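Local coordinates for dual function macrocyclase-peptidase POPB (Galerina marginata, PDB 5N4B), which cleaves peptide bonds after proline and macrocyclises peptide precursors in the biosynthesis of the amanitin toxins, at residues A[573-578]-A[598-603]; A[654-659]-A[668-673]; A[492-497]-A[552-557]; A[56-61]-A[687-692]. The protein carries 1 engineered substitution. All coordinates share one frame; numbering follows the deposited sequence.

Contact 1: A[573-578]-A[598-603]; sequences AINGAA and AAVPEG. Engineered in segment 573-578: Ala578 (natural residue Ser).
Asn575 reaches across to Val600 and Glu602 where two neighbouring parallel strands of the alpha/beta-hydrolase sheet run side by side, their axes 4.7 Å apart and only 4° from parallel. The strands belong to a beta-alpha-beta unit whose crossover helix is 579-590. Asn575 CB lies 4.0 Å from Val600 O; CG, anti to the backbone N (chi1 178°), stands between Val600 O and Glu602 OE2; ND2 then spends both its hydrogens in the amide plane, on Val600 O at 2.8 Å and on Glu602 OE2 at 2.9 Å. The second bond is almost straight (175°) and comes in on the anti side of OE2, somewhat out of the carboxylate plane. OD1 bonds to Lys715, which also pairs with Glu602 OE2, while Glu602 OE1 bonds to a polar side chain of the bound peptide; the shared grip on OE2 probably helps to position the carboxylate for the peptide. The backbone ladder beside it runs through Ile574 and Val600 to Gly576 and Glu602; Val600 O also receives Gly576 N, in a long, weak bond. The strand leads to the engineered Ala578, at the nucleophile position of the charge relay system and the N-cap of helix 579-590. Ala578 N donates to Glu602 O at 2.9 Å.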
loop_
_atom_site.group_PDB
_atom_site.type_symbol
_atom_site.label_atom_id
_atom_site.label_comp_id
_atom_site.label_asym_id
_atom_site.label_seq_id
_atom_site.Cartn_x
_atom_site.Cartn_y
_atom_site.Cartn_z
ATOM N N ALA A 573 8.710 -9.317 19.138
ATOM C CA ALA A 573 8.363 -7.922 18.952
ATOM C C ALA A 573 7.374 -7.833 17.812
ATOM O O ALA A 573 7.427 -8.648 16.885
ATOM C CB ALA A 573 9.579 -7.084 18.602
ATOM N N ILE A 574 6.475 -6.872 17.873
ATOM C CA ILE A 574 5.466 -6.712 16.831
ATOM C C ILE A 574 5.531 -5.332 16.209
ATOM O O ILE A 574 5.864 -4.335 16.869
ATOM C CB ILE A 574 4.032 -7.040 17.302
ATOM C CG1 ILE A 574 3.656 -6.262 18.544
ATOM C CG2 ILE A 574 3.867 -8.558 17.524
ATOM C CD1 ILE A 574 2.179 -6.452 18.996
ATOM N N ASN A 575 5.175 -5.279 14.920
ATOM C CA ASN A 575 5.247 -4.064 14.127
ATOM C C ASN A 575 4.170 -4.111 13.055
ATOM O O ASN A 575 3.843 -5.188 12.537
ATOM C CB ASN A 575 6.657 -3.982 13.506
ATOM C CG ASN A 575 6.891 -2.789 12.591
ATOM O OD1 ASN A 575 7.424 -2.976 11.488
ATOM N ND2 ASN A 575 6.553 -1.593 13.015
ATOM N N GLY A 576 3.608 -2.935 12.747
ATOM C CA GLY A 576 2.618 -2.794 11.684
ATOM C C GLY A 576 2.273 -1.330 11.550
ATOM O O GLY A 576 2.580 -0.525 12.434
ATOM N N ALA A 577 1.706 -0.997 10.396
ATOM C CA ALA A 577 1.380 0.378 10.065
ATOM C C ALA A 577 -0.070 0.503 9.619
ATOM O O ALA A 577 -0.614 -0.371 8.946
ATOM C CB ALA A 577 2.294 0.910 8.941
ATOM N N ALA A 578 -0.689 1.630 9.978
ATOM C CA ALA A 578 -2.072 1.961 9.597
ATOM C C ALA A 578 -2.994 0.943 10.240
ATOM O O ALA A 578 -3.039 0.898 11.484
ATOM C CB ALA A 578 -2.205 2.180 8.082
ATOM N N ALA A 598 8.294 -6.215 22.695
ATOM C CA ALA A 598 8.384 -4.854 22.198
ATOM C C ALA A 598 7.271 -4.651 21.191
ATOM O O ALA A 598 6.802 -5.602 20.563
ATOM C CB ALA A 598 9.707 -4.534 21.520
ATOM N N ALA A 599 6.892 -3.389 21.008
ATOM C CA ALA A 599 5.806 -3.061 20.104
ATOM C C ALA A 599 6.069 -1.738 19.411
ATOM O O ALA A 599 6.401 -0.747 20.067
ATOM C CB ALA A 599 4.477 -2.996 20.868
ATOM N N VAL A 600 5.906 -1.713 18.087
ATOM C CA VAL A 600 6.133 -0.505 17.267
ATOM C C VAL A 600 4.932 -0.322 16.342
ATOM O O VAL A 600 4.921 -0.845 15.212
ATOM C CB VAL A 600 7.474 -0.515 16.517
ATOM C CG1 VAL A 600 7.579 0.775 15.690
ATOM C CG2 VAL A 600 8.584 -0.616 17.503
ATOM N N PRO A 601 3.869 0.371 16.792
ATOM C CA PRO A 601 2.749 0.720 15.904
ATOM C C PRO A 601 3.048 2.000 15.160
ATOM O O PRO A 601 3.421 2.999 15.790
ATOM C CB PRO A 601 1.579 0.877 16.875
ATOM C CG PRO A 601 2.248 1.348 18.147
ATOM C CD PRO A 601 3.636 0.800 18.185
ATOM N N GLU A 602 2.871 1.998 13.845
ATOM C CA GLU A 602 3.203 3.144 12.978
ATOM C C GLU A 602 1.921 3.717 12.372
ATOM O O GLU A 602 1.190 3.020 11.680
ATOM C CB GLU A 602 4.167 2.731 11.870
ATOM C CG GLU A 602 5.445 2.121 12.382
ATOM C CD GLU A 602 6.387 1.681 11.257
ATOM O OE1 GLU A 602 6.386 2.334 10.171
ATOM O OE2 GLU A 602 7.175 0.754 11.440
ATOM N N GLY A 603 1.650 4.988 12.610
ATOM C CA GLY A 603 0.474 5.616 12.017
ATOM C C GLY A 603 -0.816 4.848 12.179
ATOM O O GLY A 603 -1.613 4.757 11.228
#

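Contact 2: A[654-659]-A[668-673]; sequences TLITVN and MHSFKF
Ser670 sets its CB and OG against two branched side chains, Ile656 and Val658, which stand two residues apart on the same face of strand 654-659. The strand and helix 668-673 run roughly antiparallel, at 151° with a closest axis approach of 9.0 Å, and the meeting of the two segments is made by side chains. Ile656 sends its branches to different partners. Ile656 CG2, anti to the backbone N, lies 3.5 Å from Ser670 OG, whereas CG1 stands beside that N (chi1 -54°) and the extended chi2 carries CD1 to Phe673. Ile656 CD1 arrives at the ring edge, in the ring plane, 3.8 Å from Phe673 CD2, with the two side chains crossing at about a right angle.

Val658 also divides its methyls, but in another rotamer: CG1 beside the backbone N (chi1 -60°), CG2 between N and the carbonyl carbon. Val658 CG1 presses on the serine at 3.2 Å from Ser670 OG and 3.4 Å from Ser670 CB, the latter tighter than usual carbon contact. The CB of Phe671 points away from the strand, but the ring swings back until Phe671 CE1 is 3.8 Å from Val658 CG2. The short serine meets methyls of both residues directly, and the two phenylalanines touch the same side chains beyond it.

Strand 653-659, helix 668-680 and strand 688-693 form a beta-alpha-beta unit of the hydrolase domain, and catalytic Asp662 lies on the connection between this strand and helix. Phe671 also touches Ile690 and Ile692 of strand 688-693 and meets Trp51 edge-to-face, Phe673 packs on Met585 and Val589 of helix 579-590, and Ile656 touches Pro601 of strand 598-602.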
loop_
_atom_site.group_PDB
_atom_site.type_symbol
_atom_site.label_atom_id
_atom_site.label_comp_id
_atom_site.label_asym_id
_atom_site.label_seq_id
_atom_site.Cartn_x
_atom_site.Cartn_y
_atom_site.Cartn_z
ATOM N N THR A 654 7.323 0.119 24.130
ATOM C CA THR A 654 6.515 0.535 23.012
ATOM C C THR A 654 7.074 1.843 22.481
ATOM O O THR A 654 7.297 2.795 23.244
ATOM C CB THR A 654 5.055 0.709 23.443
ATOM O OG1 THR A 654 4.501 -0.557 23.840
ATOM C CG2 THR A 654 4.204 1.209 22.305
ATOM N N LEU A 655 7.284 1.892 21.163
ATOM C CA LEU A 655 7.730 3.084 20.447
ATOM C C LEU A 655 6.711 3.313 19.350
ATOM O O LEU A 655 6.648 2.566 18.367
ATOM C CB LEU A 655 9.105 2.937 19.853
ATOM C CG LEU A 655 9.566 4.154 19.030
ATOM C CD1 LEU A 655 9.730 5.378 19.923
ATOM C CD2 LEU A 655 10.868 3.882 18.339
ATOM N N ILE A 656 5.828 4.271 19.544
ATOM C CA ILE A 656 4.799 4.622 18.557
ATOM C C ILE A 656 5.402 5.652 17.621
ATOM O O ILE A 656 6.173 6.515 18.066
ATOM C CB ILE A 656 3.556 5.173 19.289
ATOM C CG1 ILE A 656 3.077 4.178 20.358
ATOM C CG2 ILE A 656 2.479 5.532 18.307
ATOM C CD1 ILE A 656 1.724 4.432 20.925
ATOM N N THR A 657 5.104 5.574 16.358
ATOM C CA THR A 657 5.632 6.557 15.406
ATOM C C THR A 657 4.491 7.089 14.556
ATOM O O THR A 657 3.631 6.324 14.113
ATOM C CB THR A 657 6.815 6.030 14.546
ATOM O OG1 THR A 657 6.343 5.072 13.608
ATOM C CG2 THR A 657 7.867 5.327 15.430
ATOM N N VAL A 658 4.477 8.406 14.350
ATOM C CA VAL A 658 3.508 9.044 13.486
ATOM C C VAL A 658 4.163 10.156 12.690
ATOM O O VAL A 658 5.207 10.684 13.058
ATOM C CB VAL A 658 2.254 9.594 14.218
ATOM C CG1 VAL A 658 1.497 8.487 14.953
ATOM C CG2 VAL A 658 2.647 10.744 15.138
ATOM N N ASN A 659 3.475 10.554 11.611
ATOM C CA ASN A 659 3.808 11.715 10.787
ATOM C C ASN A 659 2.717 12.747 10.989
ATOM O O ASN A 659 1.536 12.435 10.862
ATOM C CB ASN A 659 3.910 11.262 9.318
ATOM C CG ASN A 659 5.068 10.254 9.089
ATOM O OD1 ASN A 659 6.175 10.454 9.608
ATOM N ND2 ASN A 659 4.822 9.179 8.329
ATOM N N MET A 668 -4.038 11.926 15.935
ATOM C CA MET A 668 -4.733 11.925 17.221
ATOM C C MET A 668 -4.985 10.523 17.733
ATOM O O MET A 668 -5.018 10.329 18.932
ATOM C CB MET A 668 -6.043 12.708 17.124
ATOM C CG MET A 668 -7.152 12.036 16.385
ATOM S SD MET A 668 -8.152 10.993 17.473
ATOM C CE MET A 668 -9.210 10.148 16.310
ATOM N N HIS A 669 -5.112 9.532 16.847
ATOM C CA HIS A 669 -5.313 8.159 17.274
ATOM C C HIS A 669 -4.167 7.730 18.192
ATOM O O HIS A 669 -4.374 7.278 19.323
ATOM C CB HIS A 669 -5.350 7.268 16.035
ATOM C CG HIS A 669 -6.640 7.286 15.311
ATOM N ND1 HIS A 669 -7.773 6.635 15.770
ATOM C CD2 HIS A 669 -6.986 7.878 14.144
ATOM C CE1 HIS A 669 -8.754 6.827 14.914
ATOM N NE2 HIS A 669 -8.306 7.580 13.917
ATOM N N SER A 670 -2.945 7.801 17.672
ATOM C CA SER A 670 -1.766 7.481 18.446
ATOM C C SER A 670 -1.583 8.410 19.645
ATOM O O SER A 670 -1.121 7.976 20.705
ATOM C CB SER A 670 -0.528 7.614 17.587
ATOM O OG SER A 670 -0.447 6.549 16.669
ATOM N N PHE A 671 -1.879 9.705 19.489
ATOM C CA PHE A 671 -1.728 10.633 20.623
ATOM C C PHE A 671 -2.629 10.225 21.799
ATOM O O PHE A 671 -2.184 10.193 22.961
ATOM C CB PHE A 671 -2.052 12.070 20.216
ATOM C CG PHE A 671 -1.152 12.683 19.221
ATOM C CD1 PHE A 671 0.051 12.098 18.837
ATOM C CD2 PHE A 671 -1.525 13.901 18.627
ATOM C CE1 PHE A 671 0.862 12.737 17.882
ATOM C CE2 PHE A 671 -0.725 14.511 17.699
ATOM C CZ PHE A 671 0.466 13.921 17.323
ATOM N N LYS A 672 -3.889 9.918 21.517
ATOM C CA LYS A 672 -4.769 9.493 22.590
ATOM C C LYS A 672 -4.285 8.189 23.193
ATOM O O LYS A 672 -4.335 7.998 24.409
ATOM C CB LYS A 672 -6.198 9.340 22.100
ATOM C CG LYS A 672 -6.906 10.637 21.781
ATOM C CD LYS A 672 -8.388 10.345 21.513
ATOM C CE LYS A 672 -9.061 11.561 21.044
ATOM N NZ LYS A 672 -10.448 11.221 20.747
ATOM N N PHE A 673 -3.841 7.258 22.355
ATOM C CA PHE A 673 -3.417 5.969 22.882
ATOM C C PHE A 673 -2.227 6.128 23.820
ATOM O O PHE A 673 -2.232 5.584 24.931
ATOM C CB PHE A 673 -3.171 4.956 21.767
ATOM C CG PHE A 673 -2.888 3.576 22.264
ATOM C CD1 PHE A 673 -3.905 2.851 22.863
ATOM C CD2 PHE A 673 -1.631 3.044 22.183
ATOM C CE1 PHE A 673 -3.683 1.566 23.319
ATOM C CE2 PHE A 673 -1.390 1.745 22.644
ATOM C CZ PHE A 673 -2.431 1.030 23.232
#

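Contact 3: A[492-497]-A[552-557]; sequences AIQYGY and DDFIAA
Gln494 and Phe554 approach from opposite directions, and the glutamine amide ends over the phenylalanine ring: Gln494 NE2 stands 3.3 Å above the Phe554 ring plane, over its centre. The amide and ring planes are 84° apart, so the amide stands upright on the ring instead of stacking on it. Gln494 is fully extended through its first two torsions, which takes CG past CE1 and CZ of the ring and sets NE2 over its face, within reach of the helix backbone. There Gln494 NE2 donates to Phe554 O at 3.0 Å. That bond is bent, 141° at the hydrogen, with the donor tilted 32° from the carbonyl plane. One residue therefore offers the amide both its ring face and its carbonyl oxygen. The pair joins strand 492-495, in the alpha/beta-hydrolase sheet, to helix 548-563, whose segment 552-557 runs nearly antiparallel to the strand; the helix leads on to strand 572-577. Farther along it, Ala557 CB lies 3.9 Å from both Gln494 OE1 and NE2, flanking the amide. Phe554 CG is anti to its backbone N, and the ring it carries lies beside Tyr495 and Gly496: Tyr495 O is in the ring plane at its edge, and Gly496 CA is 3.8 Å from Phe554 CE1. The Tyr495 side chain leaves the backbone away from the helix, and its OH bonds to the backbone of the bound peptide.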
loop_
_atom_site.group_PDB
_atom_site.type_symbol
_atom_site.label_atom_id
_atom_site.label_comp_id
_atom_site.label_asym_id
_atom_site.label_seq_id
_atom_site.Cartn_x
_atom_site.Cartn_y
_atom_site.Cartn_z
ATOM N N ALA A 492 12.246 -12.603 17.603
ATOM C CA ALA A 492 11.398 -12.567 16.427
ATOM C C ALA A 492 10.811 -11.180 16.263
ATOM O O ALA A 492 10.433 -10.551 17.254
ATOM C CB ALA A 492 10.254 -13.603 16.533
ATOM N N ILE A 493 10.782 -10.684 15.032
ATOM C CA ILE A 493 9.956 -9.545 14.678
ATOM C C ILE A 493 8.793 -10.071 13.877
ATOM O O ILE A 493 8.981 -10.722 12.837
ATOM C CB ILE A 493 10.708 -8.440 13.957
ATOM C CG1 ILE A 493 11.483 -7.656 15.026
ATOM C CG2 ILE A 493 9.735 -7.547 13.260
ATOM C CD1 ILE A 493 12.576 -8.314 15.685
ATOM N N GLN A 494 7.595 -9.823 14.388
ATOM C CA GLN A 494 6.350 -10.321 13.819
ATOM C C GLN A 494 5.579 -9.139 13.256
ATOM O O GLN A 494 5.254 -8.190 13.985
ATOM C CB GLN A 494 5.539 -11.065 14.878
ATOM C CG GLN A 494 4.235 -11.614 14.411
ATOM C CD GLN A 494 3.499 -12.348 15.471
ATOM O OE1 GLN A 494 4.049 -13.272 16.060
ATOM N NE2 GLN A 494 2.275 -11.938 15.776
ATOM N N TYR A 495 5.290 -9.205 11.967
ATOM C CA TYR A 495 4.731 -8.087 11.227
ATOM C C TYR A 495 3.338 -8.432 10.768
ATOM O O TYR A 495 3.080 -9.568 10.368
ATOM C CB TYR A 495 5.605 -7.821 9.988
ATOM C CG TYR A 495 5.209 -6.626 9.177
ATOM C CD1 TYR A 495 5.284 -5.354 9.715
ATOM C CD2 TYR A 495 4.754 -6.761 7.898
ATOM C CE1 TYR A 495 4.886 -4.225 8.990
ATOM C CE2 TYR A 495 4.360 -5.644 7.157
ATOM C CZ TYR A 495 4.428 -4.380 7.715
ATOM O OH TYR A 495 4.047 -3.257 6.989
ATOM N N GLY A 496 2.439 -7.469 10.792
ATOM C CA GLY A 496 1.098 -7.703 10.300
ATOM C C GLY A 496 0.407 -6.440 9.830
ATOM O O GLY A 496 0.808 -5.317 10.142
ATOM N N TYR A 497 -0.672 -6.669 9.086
ATOM C CA TYR A 497 -1.570 -5.605 8.651
ATOM C C TYR A 497 -2.973 -5.973 9.110
ATOM O O TYR A 497 -3.473 -5.364 10.061
ATOM C CB TYR A 497 -1.476 -5.372 7.139
ATOM C CG TYR A 497 -2.312 -4.231 6.665
ATOM C CD1 TYR A 497 -1.922 -2.902 6.904
ATOM C CD2 TYR A 497 -3.495 -4.441 5.957
ATOM C CE1 TYR A 497 -2.694 -1.848 6.435
ATOM C CE2 TYR A 497 -4.249 -3.398 5.504
ATOM C CZ TYR A 497 -3.853 -2.101 5.742
ATOM O OH TYR A 497 -4.600 -1.037 5.257
ATOM N N ASP A 552 -6.983 -12.225 17.620
ATOM C CA ASP A 552 -6.740 -13.572 18.102
ATOM C C ASP A 552 -5.720 -14.295 17.213
ATOM O O ASP A 552 -4.848 -15.005 17.711
ATOM C CB ASP A 552 -8.070 -14.333 18.168
ATOM C CG ASP A 552 -8.990 -13.856 19.318
ATOM O OD1 ASP A 552 -8.469 -13.287 20.305
ATOM O OD2 ASP A 552 -10.211 -14.108 19.231
ATOM N N ASP A 553 -5.817 -14.135 15.904
ATOM C CA ASP A 553 -4.877 -14.795 14.997
ATOM C C ASP A 553 -3.459 -14.274 15.233
ATOM O O ASP A 553 -2.500 -15.033 15.242
ATOM C CB ASP A 553 -5.277 -14.561 13.535
ATOM C CG ASP A 553 -6.539 -15.290 13.108
ATOM O OD1 ASP A 553 -7.040 -16.118 13.869
ATOM O OD2 ASP A 553 -6.975 -14.977 11.979
ATOM N N PHE A 554 -3.314 -12.963 15.420
ATOM C CA PHE A 554 -1.988 -12.369 15.572
ATOM C C PHE A 554 -1.364 -12.747 16.912
ATOM O O PHE A 554 -0.170 -13.087 16.985
ATOM C CB PHE A 554 -2.088 -10.850 15.421
ATOM C CG PHE A 554 -0.793 -10.157 15.069
ATOM C CD1 PHE A 554 -0.135 -10.408 13.891
ATOM C CD2 PHE A 554 -0.326 -9.142 15.876
ATOM C CE1 PHE A 554 1.026 -9.725 13.549
ATOM C CE2 PHE A 554 0.834 -8.461 15.560
ATOM C CZ PHE A 554 1.510 -8.756 14.417
ATOM N N ILE A 555 -2.163 -12.734 17.970
ATOM C CA ILE A 555 -1.673 -13.157 19.270
ATOM C C ILE A 555 -1.305 -14.647 19.285
ATOM O O ILE A 555 -0.249 -15.050 19.795
ATOM C CB ILE A 555 -2.707 -12.789 20.346
ATOM C CG1 ILE A 555 -2.785 -11.275 20.492
ATOM C CG2 ILE A 555 -2.338 -13.485 21.656
ATOM C CD1 ILE A 555 -4.041 -10.814 21.229
ATOM N N ALA A 556 -2.146 -15.485 18.669
ATOM C CA ALA A 556 -1.820 -16.907 18.580
ATOM C C ALA A 556 -0.516 -17.163 17.820
ATOM O O ALA A 556 0.239 -18.109 18.133
ATOM C CB ALA A 556 -2.986 -17.687 17.985
ATOM N N ALA A 557 -0.219 -16.356 16.802
ATOM C CA ALA A 557 1.031 -16.532 16.078
ATOM C C ALA A 557 2.221 -16.321 17.009
ATOM O O ALA A 557 3.186 -17.090 16.988
ATOM C CB ALA A 557 1.073 -15.559 14.903
#

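Contact 4: A[56-61]-A[687-692]; sequences ADLAQS and PLLIKI
Ala59 fits its methyl against Ile690 O and Leu689 CB, where an N-terminal helix of the chain lies across the last strand of the alpha/beta-hydrolase sheet. Helix 56-61 and strand 688-692 are 110° apart in direction and their axes approach to 6.8 Å, a close distance consistent with the small side chains of Ala56 and Ala59 at the interface. The tight part is centred on Ala59, a buried residue whose CB points toward the strand. Ala59 CB is 3.5 Å from Ile690 O and 4.1 Å from Leu689 CB. One turn back, Ala56 comes in with its backbone, Ala56 CA lying 3.9 Å from Ile690 O.

Away from these alanines the packing relies on longer side chains. In Leu689, chi1 of -55° and a chi2 near 180° extend CD1 toward Ala59 CA, leaving the other branch, Leu689 CD2, 4.0 Å from Leu58 CD2. The two leucines cross at about a right angle, with Leu58 also touching Trp7 and Tyr12 from the start of the chain. Leu58 and Ala56 are only partly buried, and between them Asp57, exposed, faces away from the strand.

On the Lys691 side the contact thins to a single methylene. Lys691 is partly exposed and brings only its aliphatic part near the helix before bending at chi3 (62°), and its NZ goes to salt bridges with Asp711 and Asp714 of helix 705-722. Gln60 likewise directs its amide elsewhere, OE1 bonding to Lys710 and NE2 to Asp64. The methylene in question is CG: Lys691 CG lies 4.2 Å from Ala59 CB.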
loop_
_atom_site.group_PDB
_atom_site.type_symbol
_atom_site.label_atom_id
_atom_site.label_comp_id
_atom_site.label_asym_id
_atom_site.label_seq_id
_atom_site.Cartn_x
_atom_site.Cartn_y
_atom_site.Cartn_z
ATOM N N ALA A 56 8.373 13.960 21.877
ATOM C CA ALA A 56 9.405 13.657 20.895
ATOM C C ALA A 56 10.798 13.828 21.500
ATOM O O ALA A 56 11.686 12.994 21.243
ATOM C CB ALA A 56 9.232 14.533 19.647
ATOM N N ASP A 57 10.967 14.810 22.374
ATOM C CA ASP A 57 12.231 15.017 23.075
ATOM C C ASP A 57 12.510 13.863 24.019
ATOM O O ASP A 57 13.654 13.385 24.089
ATOM C CB ASP A 57 12.199 16.336 23.863
ATOM C CG ASP A 57 12.273 17.600 22.974
ATOM O OD1 ASP A 57 12.509 17.501 21.740
ATOM O OD2 ASP A 57 12.058 18.713 23.554
ATOM N N LEU A 58 11.485 13.375 24.742
ATOM C CA LEU A 58 11.670 12.205 25.612
ATOM C C LEU A 58 12.075 10.990 24.808
ATOM O O LEU A 58 12.967 10.221 25.216
ATOM C CB LEU A 58 10.396 11.917 26.414
ATOM C CG LEU A 58 10.422 10.790 27.435
ATOM C CD1 LEU A 58 11.299 11.185 28.598
ATOM C CD2 LEU A 58 9.026 10.527 27.914
ATOM N N ALA A 59 11.398 10.749 23.695
ATOM C CA ALA A 59 11.726 9.575 22.907
ATOM C C ALA A 59 13.157 9.671 22.399
ATOM O O ALA A 59 13.913 8.695 22.459
ATOM C CB ALA A 59 10.777 9.432 21.735
ATOM N N GLN A 60 13.540 10.844 21.860
ATOM C CA GLN A 60 14.892 10.973 21.336
ATOM C C GLN A 60 15.931 10.883 22.446
ATOM O O GLN A 60 16.991 10.287 22.245
ATOM C CB GLN A 60 15.082 12.296 20.594
ATOM C CG GLN A 60 16.459 12.404 19.922
ATOM C CD GLN A 60 16.645 11.339 18.909
ATOM O OE1 GLN A 60 15.880 11.252 17.926
ATOM N NE2 GLN A 60 17.607 10.472 19.137
ATOM N N SER A 61 15.632 11.429 23.628
ATOM C CA SER A 61 16.551 11.304 24.750
ATOM C C SER A 61 16.770 9.821 25.097
ATOM O O SER A 61 17.879 9.402 25.463
ATOM C CB SER A 61 16.047 12.097 25.956
ATOM O OG SER A 61 16.859 11.849 27.090
ATOM N N PRO A 687 9.705 1.527 28.677
ATOM C CA PRO A 687 9.298 2.843 28.197
ATOM C C PRO A 687 8.148 2.760 27.215
ATOM O O PRO A 687 8.073 1.859 26.374
ATOM C CB PRO A 687 10.570 3.379 27.520
ATOM C CG PRO A 687 11.282 2.149 27.059
ATOM C CD PRO A 687 11.061 1.192 28.235
ATOM N N LEU A 688 7.262 3.739 27.329
ATOM C CA LEU A 688 6.095 3.919 26.464
ATOM C C LEU A 688 6.282 5.284 25.812
ATOM O O LEU A 688 6.033 6.318 26.437
ATOM C CB LEU A 688 4.795 3.813 27.250
ATOM C CG LEU A 688 4.726 2.513 28.081
ATOM C CD1 LEU A 688 3.503 2.511 28.984
ATOM C CD2 LEU A 688 4.667 1.268 27.251
ATOM N N LEU A 689 6.731 5.314 24.569
ATOM C CA LEU A 689 7.252 6.508 23.918
ATOM C C LEU A 689 6.582 6.747 22.567
ATOM O O LEU A 689 6.011 5.819 21.963
ATOM C CB LEU A 689 8.736 6.370 23.624
ATOM C CG LEU A 689 9.587 6.039 24.832
ATOM C CD1 LEU A 689 11.004 5.749 24.368
ATOM C CD2 LEU A 689 9.528 7.143 25.844
ATOM N N ILE A 690 6.626 7.990 22.080
ATOM C CA ILE A 690 6.118 8.325 20.749
ATOM C C ILE A 690 7.070 9.285 20.056
ATOM O O ILE A 690 7.550 10.262 20.657
ATOM C CB ILE A 690 4.668 8.869 20.772
ATOM C CG1 ILE A 690 4.166 9.098 19.345
ATOM C CG2 ILE A 690 4.575 10.164 21.606
ATOM C CD1 ILE A 690 2.656 9.337 19.324
ATOM N N LYS A 691 7.343 8.988 18.777
ATOM C CA LYS A 691 8.072 9.855 17.859
ATOM C C LYS A 691 7.075 10.504 16.918
ATOM O O LYS A 691 6.148 9.848 16.435
ATOM C CB LYS A 691 9.036 9.031 17.008
ATOM C CG LYS A 691 10.281 8.678 17.670
ATOM C CD LYS A 691 11.170 7.842 16.717
ATOM C CE LYS A 691 11.570 8.588 15.459
ATOM N NZ LYS A 691 12.534 7.855 14.570
ATOM N N ILE A 692 7.292 11.781 16.608
ATOM C CA ILE A 692 6.353 12.588 15.842
ATOM C C ILE A 692 7.166 13.341 14.803
ATOM O O ILE A 692 7.842 14.328 15.135
ATOM C CB ILE A 692 5.553 13.555 16.720
ATOM C CG1 ILE A 692 4.831 12.760 17.827
ATOM C CG2 ILE A 692 4.568 14.305 15.827
ATOM C CD1 ILE A 692 4.431 13.497 19.068
#

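All four contacts reach one mixed sheet of the hydrolase domain, where strands 492-495, 572-577, 598-602, 653-659 and 688-693 lie side by side in that order. Contact 3 is therefore farthest from contact 4, with centres about 24 Å apart, while contacts 1 and 2 lie between them, their centres about 10 Å apart. Neighbouring strands are joined by probable backbone hydrogen bonds, such as Leu655 N to Ala599 O. Along the chain contacts 3, 1 and 2 follow in series, all nested within the loop closed by contact 4. Contact 1 thus carries the nucleophile position, contact 2 flanks the connection holding Asp662, and contact 4 joins the N-terminal helix to the sheet's edge strand across the whole propeller sequence.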